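Local coordinates for putative C39-like peptidase (Bacillus anthracis, PDB 3ERV), which is of unknown function but is probably a cysteine peptidase of the C39-like family in the papain-like clan CA, at residues Lys76-Met81 / Pro89-Val94. Residues are numbered along the deposited sequence; the frame is centred on the assembly and turned at random.
Sequences KKVDFM and PNEGFV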
loop_
_atom_site.group_PDB
_atom_site.type_symbol
_atom_site.label_atom_id
_atom_site.label_comp_id
_atom_site.label_asym_id
_atom_site.label_seq_id
_atom_site.Cartn_x
_atom_site.Cartn_y
_atom_site.Cartn_z
ATOM N N LYS A 76 -13.794 1.408 0.004
ATOM C CA LYS A 76 -14.859 0.417 -0.178
ATOM C C LYS A 76 -14.571 -0.772 0.762
ATOM O O LYS A 76 -13.410 -1.194 0.931
ATOM C CB LYS A 76 -14.899 0.003 -1.639
ATOM C CG LYS A 76 -15.863 -1.166 -1.986
ATOM C CD LYS A 76 -15.906 -1.373 -3.514
ATOM C CE LYS A 76 -17.024 -2.342 -3.968
ATOM N NZ LYS A 76 -17.226 -2.233 -5.461
ATOM N N LYS A 77 -15.605 -1.277 1.406
ATOM C CA LYS A 77 -15.436 -2.384 2.338
ATOM C C LYS A 77 -16.211 -3.628 1.928
ATOM O O LYS A 77 -17.292 -3.516 1.335
ATOM C CB LYS A 77 -15.910 -1.930 3.735
ATOM C CG LYS A 77 -15.064 -0.688 4.147
ATOM C CD LYS A 77 -15.051 -0.343 5.558
ATOM C CE LYS A 77 -14.192 0.916 5.722
ATOM N NZ LYS A 77 -14.855 2.083 4.982
ATOM N N VAL A 78 -15.679 -4.792 2.296
ATOM C CA VAL A 78 -16.419 -6.053 2.201
ATOM C C VAL A 78 -16.408 -6.798 3.526
ATOM O O VAL A 78 -15.501 -6.656 4.331
ATOM C CB VAL A 78 -15.891 -6.956 1.059
ATOM C CG1 VAL A 78 -16.057 -6.280 -0.285
ATOM C CG2 VAL A 78 -14.408 -7.348 1.281
ATOM N N ASP A 79 -17.440 -7.581 3.779
ATOM C CA ASP A 79 -17.478 -8.355 5.004
ATOM C C ASP A 79 -16.317 -9.345 5.060
ATOM O O ASP A 79 -15.930 -9.885 4.028
ATOM C CB ASP A 79 -18.782 -9.112 5.104
ATOM C CG ASP A 79 -19.905 -8.238 5.506
ATOM O OD1 ASP A 79 -19.635 -7.070 5.869
ATOM O OD2 ASP A 79 -21.055 -8.702 5.463
ATOM N N PHE A 80 -15.781 -9.562 6.264
ATOM C CA PHE A 80 -14.747 -10.584 6.498
ATOM C C PHE A 80 -15.213 -12.007 6.061
ATOM O O PHE A 80 -14.497 -12.737 5.373
ATOM C CB PHE A 80 -14.356 -10.631 7.972
ATOM C CG PHE A 80 -13.128 -11.463 8.225
ATOM C CD1 PHE A 80 -11.864 -10.951 7.962
ATOM C CD2 PHE A 80 -13.241 -12.775 8.697
ATOM C CE1 PHE A 80 -10.729 -11.730 8.187
ATOM C CE2 PHE A 80 -12.113 -13.563 8.910
ATOM C CZ PHE A 80 -10.856 -13.044 8.672
ATOM N N MET A 81 -16.431 -12.352 6.453
ATOM C CA MET A 81 -17.036 -13.627 6.116
ATOM C C MET A 81 -18.540 -13.403 6.022
ATOM O O MET A 81 -19.132 -12.764 6.896
ATOM C CB MET A 81 -16.771 -14.644 7.233
ATOM C CG MET A 81 -17.570 -16.004 7.031
ATOM S SD MET A 81 -16.499 -17.226 6.297
ATOM C CE MET A 81 -15.523 -17.506 7.684
ATOM N N PRO A 89 -9.946 -9.027 -0.981
ATOM C CA PRO A 89 -9.332 -7.674 -0.839
ATOM C C PRO A 89 -9.200 -6.935 -2.171
ATOM O O PRO A 89 -8.884 -5.718 -2.186
ATOM C CB PRO A 89 -7.951 -7.943 -0.232
ATOM C CG PRO A 89 -7.634 -9.429 -0.635
ATOM C CD PRO A 89 -9.024 -10.127 -0.623
ATOM N N ASN A 90 -9.417 -7.666 -3.275
ATOM C CA ASN A 90 -9.561 -7.049 -4.571
ATOM C C ASN A 90 -10.923 -6.395 -4.754
ATOM O O ASN A 90 -11.106 -5.573 -5.659
ATOM C CB ASN A 90 -9.258 -8.033 -5.707
ATOM C CG ASN A 90 -7.807 -8.582 -5.643
ATOM O OD1 ASN A 90 -6.829 -7.879 -5.915
ATOM N ND2 ASN A 90 -7.682 -9.849 -5.255
ATOM N N GLU A 91 -11.882 -6.722 -3.894
ATOM C CA GLU A 91 -13.196 -6.078 -3.990
ATOM C C GLU A 91 -13.349 -4.870 -3.027
ATOM O O GLU A 91 -13.902 -3.836 -3.385
ATOM C CB GLU A 91 -14.310 -7.074 -3.793
ATOM C CG GLU A 91 -15.603 -6.585 -4.418
ATOM C CD GLU A 91 -16.823 -7.396 -3.961
ATOM O OE1 GLU A 91 -16.646 -8.613 -3.676
ATOM O OE2 GLU A 91 -17.944 -6.825 -3.902
ATOM N N GLY A 92 -12.811 -5.000 -1.832
ATOM C CA GLY A 92 -12.826 -3.891 -0.890
ATOM C C GLY A 92 -11.912 -4.211 0.275
ATOM O O GLY A 92 -11.319 -5.318 0.336
ATOM N N PHE A 93 -11.826 -3.273 1.228
ATOM C CA PHE A 93 -11.153 -3.580 2.472
ATOM C C PHE A 93 -11.895 -4.702 3.184
ATOM O O PHE A 93 -13.101 -4.614 3.413
ATOM C CB PHE A 93 -11.021 -2.334 3.393
ATOM C CG PHE A 93 -10.209 -2.597 4.606
ATOM C CD1 PHE A 93 -8.885 -2.200 4.659
ATOM C CD2 PHE A 93 -10.759 -3.305 5.693
ATOM C CE1 PHE A 93 -8.097 -2.476 5.820
ATOM C CE2 PHE A 93 -9.986 -3.611 6.834
ATOM C CZ PHE A 93 -8.660 -3.194 6.907
ATOM N N VAL A 94 -11.174 -5.748 3.586
ATOM C CA VAL A 94 -11.846 -6.944 4.164
ATOM C C VAL A 94 -11.939 -6.863 5.693
ATOM O O VAL A 94 -10.906 -6.953 6.409
ATOM C CB VAL A 94 -11.138 -8.313 3.766
ATOM C CG1 VAL A 94 -11.905 -9.539 4.366
ATOM C CG2 VAL A 94 -11.012 -8.462 2.271
HETATM O O HOH W 1 -14.294 -3.065 -5.845
#
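V78 and F93 join the two strands through the backbone: V78 N donates to F93 O over 2.8 Å, nearly straight (172° at the hydrogen). F93 N gives its hydrogen to K76 O at 2.6 Å. F93 thus donates and accepts on the two sides of K77, the parallel-bridge pattern, and K77 CA adds a CA-H...O contact to F93 O at 3.4 Å. On the face opposite K77 and F93, V78 spreads its two methyls. CG1, anti to the carbonyl carbon (chi1 -62°), rests against the aliphatic chain and carboxylate carbon of E91, and CG2 meets V94 CG2 at 3.7 Å. The other methyl of V94, CG1, reaches the F80 ring at CD1 (3.9 Å), the two side chains crossing at about a right angle. At the other end, the extended K76 chain passes across the oxygen end of the E91 carbonyl, CD 3.2 Å from E91 O, and one water bridges K76 NZ to that same oxygen. G92 lets the backbones close in here, its CA 3.3 Å from K76 O. Further out, V78 bonds to the backbone of G95 and F80 to that of G87, while K77 NZ turns back to hydrogen-bond the carbonyls of A72, in the last turn of helix 68-74, and I75, just beyond it. This edge of a three-stranded mixed sheet therefore rests on main-chain bonds, V78-V94-F80 apolar contacts and the K76 water link; with K76 NZ 4.9 Å from E91 OE2, any charge attraction is probably only long-range.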